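Long-range contact in penicillin-binding protein PbpB (Mycobacterium tuberculosis, PDB 6KGU), which cross-links peptidoglycan strands during cell wall synthesis, and its transpeptidase domain is the penicillin-sensitive target of beta-lactams such as aztreonam: residues T329-Y342 with P368-I382. Numbering follows the deposited sequence. Where two conformers were deposited one is given.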
loop_
_atom_site.group_PDB
_atom_site.type_symbol
_atom_site.label_atom_id
_atom_site.label_comp_id
_atom_site.label_asym_id
_atom_site.label_seq_id
_atom_site.Cartn_x
_atom_site.Cartn_y
_atom_site.Cartn_z
ATOM N N THR A 329 -22.401 -5.969 1.715
ATOM C CA THR A 329 -21.768 -4.719 1.299
ATOM C C THR A 329 -22.651 -3.965 0.313
ATOM O O THR A 329 -22.822 -2.745 0.423
ATOM C CB THR A 329 -20.394 -5.013 0.702
ATOM O OG1 THR A 329 -19.544 -5.551 1.731
ATOM C CG2 THR A 329 -19.748 -3.723 0.146
ATOM N N LEU A 330 -23.256 -4.682 -0.631
ATOM C CA LEU A 330 -24.068 -4.017 -1.648
ATOM C C LEU A 330 -25.396 -3.536 -1.080
ATOM O O LEU A 330 -25.893 -2.483 -1.483
ATOM C CB LEU A 330 -24.289 -4.943 -2.840
ATOM C CG LEU A 330 -23.019 -5.159 -3.669
ATOM C CD1 LEU A 330 -23.256 -6.201 -4.747
ATOM C CD2 LEU A 330 -22.556 -3.859 -4.278
ATOM N N MET A 331 -25.991 -4.289 -0.150
ATOM C CA MET A 331 -27.207 -3.818 0.501
ATOM C C MET A 331 -26.963 -2.503 1.226
ATOM O O MET A 331 -27.742 -1.553 1.094
ATOM C CB MET A 331 -27.728 -4.882 1.464
ATOM C CG MET A 331 -28.192 -6.125 0.738
ATOM S SD MET A 331 -28.933 -7.316 1.829
ATOM C CE MET A 331 -30.132 -6.292 2.659
ATOM N N LEU A 332 -25.864 -2.425 1.986
ATOM C CA LEU A 332 -25.495 -1.183 2.663
ATOM C C LEU A 332 -25.118 -0.099 1.670
ATOM O O LEU A 332 -25.432 1.075 1.880
ATOM C CB LEU A 332 -24.315 -1.417 3.622
ATOM C CG LEU A 332 -24.549 -2.281 4.858
ATOM C CD1 LEU A 332 -23.200 -2.652 5.511
ATOM C CD2 LEU A 332 -25.494 -1.560 5.852
ATOM N N SER A 333 -24.402 -0.465 0.604
ATOM C CA SER A 333 -24.078 0.515 -0.431
ATOM C C SER A 333 -25.346 1.084 -1.077
ATOM O O SER A 333 -25.362 2.251 -1.488
ATOM C CB SER A 333 -23.167 -0.117 -1.499
ATOM O OG SER A 333 -21.925 -0.519 -0.938
ATOM N N GLN A 334 -26.412 0.279 -1.177
ATOM C CA GLN A 334 -27.674 0.781 -1.725
ATOM C C GLN A 334 -28.218 1.935 -0.895
ATOM O O GLN A 334 -28.873 2.831 -1.441
ATOM C CB GLN A 334 -28.730 -0.327 -1.801
ATOM C CG GLN A 334 -28.529 -1.367 -2.888
ATOM C CD GLN A 334 -29.576 -2.472 -2.811
ATOM O OE1 GLN A 334 -30.604 -2.307 -2.160
ATOM N NE2 GLN A 334 -29.311 -3.609 -3.463
ATOM N N ARG A 335 -27.965 1.933 0.424
ATOM C CA ARG A 335 -28.384 3.064 1.245
ATOM C C ARG A 335 -27.592 4.312 0.885
ATOM O O ARG A 335 -28.137 5.422 0.882
ATOM C CB ARG A 335 -28.214 2.741 2.730
ATOM C CG ARG A 335 -28.746 1.375 3.155
ATOM C CD ARG A 335 -28.554 1.172 4.664
ATOM N NE ARG A 335 -29.197 -0.055 5.142
ATOM C CZ ARG A 335 -29.257 -0.419 6.420
ATOM N NH1 ARG A 335 -28.716 0.361 7.345
ATOM N NH2 ARG A 335 -29.866 -1.552 6.776
ATOM N N VAL A 336 -26.303 4.141 0.577
ATOM C CA VAL A 336 -25.442 5.269 0.240
ATOM C C VAL A 336 -25.876 5.909 -1.072
ATOM O O VAL A 336 -25.981 7.137 -1.176
ATOM C CB VAL A 336 -23.971 4.812 0.175
ATOM C CG1 VAL A 336 -23.075 5.929 -0.331
ATOM C CG2 VAL A 336 -23.511 4.324 1.544
ATOM N N GLY A 337 -26.114 5.090 -2.098
ATOM C CA GLY A 337 -26.437 5.587 -3.417
ATOM C C GLY A 337 -25.194 5.802 -4.265
ATOM O O GLY A 337 -24.088 5.997 -3.746
ATOM N N PRO A 338 -25.360 5.763 -5.597
ATOM C CA PRO A 338 -24.201 5.912 -6.503
ATOM C C PRO A 338 -23.443 7.222 -6.353
ATOM O O PRO A 338 -22.203 7.220 -6.346
ATOM C CB PRO A 338 -24.840 5.798 -7.898
ATOM C CG PRO A 338 -26.085 5.028 -7.689
ATOM C CD PRO A 338 -26.594 5.409 -6.325
ATOM N N GLU A 339 -24.158 8.345 -6.226
ATOM C CA GLU A 339 -23.506 9.653 -6.188
ATOM C C GLU A 339 -22.624 9.810 -4.959
ATOM O O GLU A 339 -21.461 10.215 -5.062
ATOM C CB GLU A 339 -24.552 10.761 -6.222
ATOM C CG GLU A 339 -25.113 11.026 -7.609
ATOM C CD GLU A 339 -25.696 12.421 -7.736
ATOM O OE1 GLU A 339 -26.446 12.840 -6.828
ATOM O OE2 GLU A 339 -25.387 13.108 -8.736
ATOM N N ARG A 340 -23.173 9.548 -3.774
ATOM C CA ARG A 340 -22.355 9.682 -2.579
ATOM C C ARG A 340 -21.244 8.637 -2.573
ATOM O O ARG A 340 -20.130 8.916 -2.127
ATOM C CB ARG A 340 -23.222 9.587 -1.322
ATOM C CG ARG A 340 -24.059 10.845 -1.060
ATOM C CD ARG A 340 -24.884 10.797 0.238
ATOM N NE ARG A 340 -25.828 9.674 0.271
ATOM C CZ ARG A 340 -26.816 9.557 1.161
ATOM N NH1 ARG A 340 -26.996 10.501 2.082
ATOM N NH2 ARG A 340 -27.624 8.499 1.135
ATOM N N TYR A 341 -21.513 7.439 -3.096
ATOM C CA TYR A 341 -20.460 6.436 -3.154
ATOM C C TYR A 341 -19.315 6.902 -4.050
ATOM O O TYR A 341 -18.147 6.871 -3.651
ATOM C CB TYR A 341 -20.997 5.099 -3.642
ATOM C CG TYR A 341 -19.896 4.078 -3.600
ATOM C CD1 TYR A 341 -19.539 3.467 -2.399
ATOM C CD2 TYR A 341 -19.158 3.777 -4.743
ATOM C CE1 TYR A 341 -18.485 2.556 -2.347
ATOM C CE2 TYR A 341 -18.123 2.876 -4.708
ATOM C CZ TYR A 341 -17.777 2.270 -3.509
ATOM O OH TYR A 341 -16.727 1.374 -3.487
ATOM N N TYR A 342 -19.631 7.333 -5.274
ATOM C CA TYR A 342 -18.577 7.803 -6.166
ATOM C C TYR A 342 -17.832 8.995 -5.570
ATOM O O TYR A 342 -16.611 9.117 -5.734
ATOM C CB TYR A 342 -19.157 8.162 -7.533
ATOM C CG TYR A 342 -18.126 8.694 -8.497
ATOM C CD1 TYR A 342 -17.251 7.838 -9.142
ATOM C CD2 TYR A 342 -18.041 10.050 -8.776
ATOM C CE1 TYR A 342 -16.311 8.314 -10.031
ATOM C CE2 TYR A 342 -17.100 10.543 -9.670
ATOM C CZ TYR A 342 -16.244 9.665 -10.297
ATOM O OH TYR A 342 -15.305 10.133 -11.186
ATOM N N PRO A 368 -15.618 7.108 -14.265
ATOM C CA PRO A 368 -16.422 8.240 -13.786
ATOM C C PRO A 368 -17.911 7.921 -13.840
ATOM O O PRO A 368 -18.366 7.089 -14.629
ATOM C CB PRO A 368 -16.049 9.383 -14.746
ATOM C CG PRO A 368 -15.540 8.706 -15.963
ATOM C CD PRO A 368 -14.870 7.441 -15.490
ATOM N N ILE A 369 -18.669 8.571 -12.957
ATOM C CA ILE A 369 -20.050 8.152 -12.756
ATOM C C ILE A 369 -20.898 8.400 -14.005
ATOM O O ILE A 369 -21.774 7.587 -14.328
ATOM C CB ILE A 369 -20.634 8.826 -11.496
ATOM C CG1 ILE A 369 -21.981 8.194 -11.128
ATOM C CG2 ILE A 369 -20.716 10.344 -11.647
ATOM C CD1 ILE A 369 -22.568 8.727 -9.821
ATOM N N ASP A 370 -20.624 9.473 -14.762
ATOM C CA ASP A 370 -21.439 9.726 -15.946
ATOM C C ASP A 370 -21.267 8.662 -17.024
ATOM O O ASP A 370 -22.050 8.648 -17.979
ATOM C CB ASP A 370 -21.151 11.116 -16.528
ATOM C CG ASP A 370 -19.681 11.352 -16.824
ATOM O OD1 ASP A 370 -18.862 10.418 -16.673
ATOM O OD2 ASP A 370 -19.351 12.491 -17.224
ATOM N N GLN A 371 -20.307 7.751 -16.881
ATOM C CA GLN A 371 -20.127 6.661 -17.829
ATOM C C GLN A 371 -20.458 5.295 -17.241
ATOM O O GLN A 371 -20.210 4.280 -17.893
ATOM C CB GLN A 371 -18.696 6.679 -18.369
ATOM C CG GLN A 371 -18.318 8.041 -18.938
ATOM C CD GLN A 371 -16.841 8.167 -19.251
ATOM O OE1 GLN A 371 -16.136 7.165 -19.406
ATOM N NE2 GLN A 371 -16.360 9.404 -19.330
ATOM N N TRP A 372 -21.030 5.239 -16.041
ATOM C CA TRP A 372 -21.350 3.951 -15.432
ATOM C C TRP A 372 -22.380 3.189 -16.264
ATOM O O TRP A 372 -23.312 3.773 -16.824
ATOM C CB TRP A 372 -21.884 4.146 -14.009
ATOM C CG TRP A 372 -20.830 4.498 -12.983
ATOM C CD1 TRP A 372 -19.525 4.839 -13.219
ATOM C CD2 TRP A 372 -20.996 4.524 -11.556
ATOM N NE1 TRP A 372 -18.876 5.090 -12.032
ATOM C CE2 TRP A 372 -19.755 4.897 -10.997
ATOM C CE3 TRP A 372 -22.072 4.264 -10.700
ATOM C CZ2 TRP A 372 -19.566 5.029 -9.623
ATOM C CZ3 TRP A 372 -21.882 4.388 -9.333
ATOM C CH2 TRP A 372 -20.637 4.763 -8.807
ATOM N N SER A 373 -22.211 1.873 -16.342
ATOM C CA SER A 373 -23.252 1.033 -16.899
ATOM C C SER A 373 -24.328 0.795 -15.841
ATOM O O SER A 373 -24.259 1.299 -14.716
ATOM C CB SER A 373 -22.674 -0.292 -17.380
ATOM O OG SER A 373 -22.577 -1.198 -16.293
ATOM N N GLY A 374 -25.337 0.006 -16.194
ATOM C CA GLY A 374 -26.325 -0.344 -15.190
ATOM C C GLY A 374 -25.790 -1.232 -14.088
ATOM O O GLY A 374 -26.440 -1.353 -13.045
ATOM N N SER A 375 -24.614 -1.831 -14.290
ATOM C CA SER A 375 -24.055 -2.824 -13.386
ATOM C C SER A 375 -22.793 -2.360 -12.657
ATOM O O SER A 375 -22.281 -3.106 -11.809
ATOM C CB SER A 375 -23.742 -4.105 -14.161
ATOM O OG SER A 375 -22.641 -3.896 -15.033
ATOM N N THR A 376 -22.266 -1.172 -12.976
ATOM C CA THR A 376 -21.090 -0.640 -12.287
ATOM C C THR A 376 -21.284 -0.605 -10.778
ATOM O O THR A 376 -20.411 -1.040 -10.015
ATOM C CB THR A 376 -20.779 0.774 -12.777
ATOM O OG1 THR A 376 -20.817 0.802 -14.204
ATOM C CG2 THR A 376 -19.400 1.204 -12.285
ATOM N N PHE A 377 -22.424 -0.066 -10.330
ATOM C CA PHE A 377 -22.659 0.107 -8.903
ATOM C C PHE A 377 -22.783 -1.223 -8.168
ATOM O O PHE A 377 -22.578 -1.268 -6.951
ATOM C CB PHE A 377 -23.909 0.961 -8.673
ATOM C CG PHE A 377 -24.036 1.485 -7.258
ATOM C CD1 PHE A 377 -22.946 2.054 -6.615
ATOM C CD2 PHE A 377 -25.244 1.417 -6.579
ATOM C CE1 PHE A 377 -23.063 2.552 -5.326
ATOM C CE2 PHE A 377 -25.369 1.911 -5.285
ATOM C CZ PHE A 377 -24.281 2.481 -4.658
ATOM N N ALA A 378 -23.114 -2.303 -8.866
ATOM C CA ALA A 378 -23.090 -3.619 -8.249
ATOM C C ALA A 378 -21.684 -4.198 -8.139
ATOM O O ALA A 378 -21.516 -5.253 -7.521
ATOM C CB ALA A 378 -23.968 -4.594 -9.041
ATOM N N ASN A 379 -20.680 -3.555 -8.736
ATOM C CA ASN A 379 -19.325 -4.089 -8.778
ATOM C C ASN A 379 -18.329 -3.273 -7.968
ATOM O O ASN A 379 -17.563 -3.843 -7.181
ATOM C CB ASN A 379 -18.850 -4.190 -10.236
ATOM C CG ASN A 379 -19.565 -5.295 -11.005
ATOM O OD1 ASN A 379 -20.159 -5.051 -12.046
ATOM N ND2 ASN A 379 -19.526 -6.506 -10.476
ATOM N N LEU A 380 -18.298 -1.951 -8.165
ATOM C CA LEU A 380 -17.324 -1.099 -7.481
ATOM C C LEU A 380 -17.301 -1.278 -5.965
ATOM O O LEU A 380 -16.199 -1.390 -5.401
ATOM C CB LEU A 380 -17.577 0.378 -7.825
ATOM C CG LEU A 380 -17.312 0.842 -9.253
ATOM C CD1 LEU A 380 -17.362 2.372 -9.330
ATOM C CD2 LEU A 380 -15.979 0.287 -9.771
ATOM N N PRO A 381 -18.437 -1.299 -5.252
ATOM C CA PRO A 381 -18.369 -1.405 -3.782
ATOM C C PRO A 381 -17.689 -2.660 -3.282
ATOM O O PRO A 381 -17.146 -2.636 -2.177
ATOM C CB PRO A 381 -19.839 -1.352 -3.347
ATOM C CG PRO A 381 -20.522 -0.548 -4.444
ATOM C CD PRO A 381 -19.824 -1.039 -5.708
ATOM N N ILE A 382 -17.655 -3.748 -4.053
ATOM C CA ILE A 382 -16.902 -4.923 -3.624
ATOM C C ILE A 382 -15.529 -5.005 -4.300
ATOM O O ILE A 382 -14.868 -6.040 -4.225
ATOM C CB ILE A 382 -17.722 -6.211 -3.825
ATOM C CG1 ILE A 382 -18.220 -6.352 -5.266
ATOM C CG2 ILE A 382 -18.948 -6.182 -2.904
ATOM C CD1 ILE A 382 -17.265 -7.016 -6.216
HETATM O O HOH W 1 -16.409 -0.111 -1.246
#
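P338 packs over one face of the F377 ring in a CH-pi contact, its CG standing 4.0 Å from the ring centroid. S333 O and Y341 CB reach the edge of the same ring, and F377 in turn points an edge at the face of Y341 in an offset edge-to-face pair with planes at 64°. P381 CG also sits over a face of Y341, 4.2 Å from the ring centroid, while W372 CH2 approaches the Y341 edge. With CG anti to the backbone N (chi1 178°), the Y342 ring extends from the helix over I369, whose CB packs 4.1 Å from its centroid; Y342 CD1 meets W372 CZ2 obliquely at 3.7 Å. W372 is itself clasped between I369 CG1 on one face and T376 CG2 on the other, and P338 CB touches its CZ3. Farther along, L330 CD2 and S333 OG press on P381 CB, and T329 CG2 meets I382 CG2. S333 OG is tied back to T329 O of its own helix (2.8 Å). A water bridges the two segments: it lies in the plane of the Y341 ring, accepts from Y341 OH at 2.7 Å and donates to P381 O at 2.8 Å.

Aromatic and proline packing thus joins helices 326-336 and 338-347 to the loop that precedes helix 390-401 in the transpeptidase domain. T329 also touches K272 of the likely SxxK motif, and I382 contacts the bound, ring-opened aztreonam, consistent with this largely apolar interface reaching the wall of the active-site cleft.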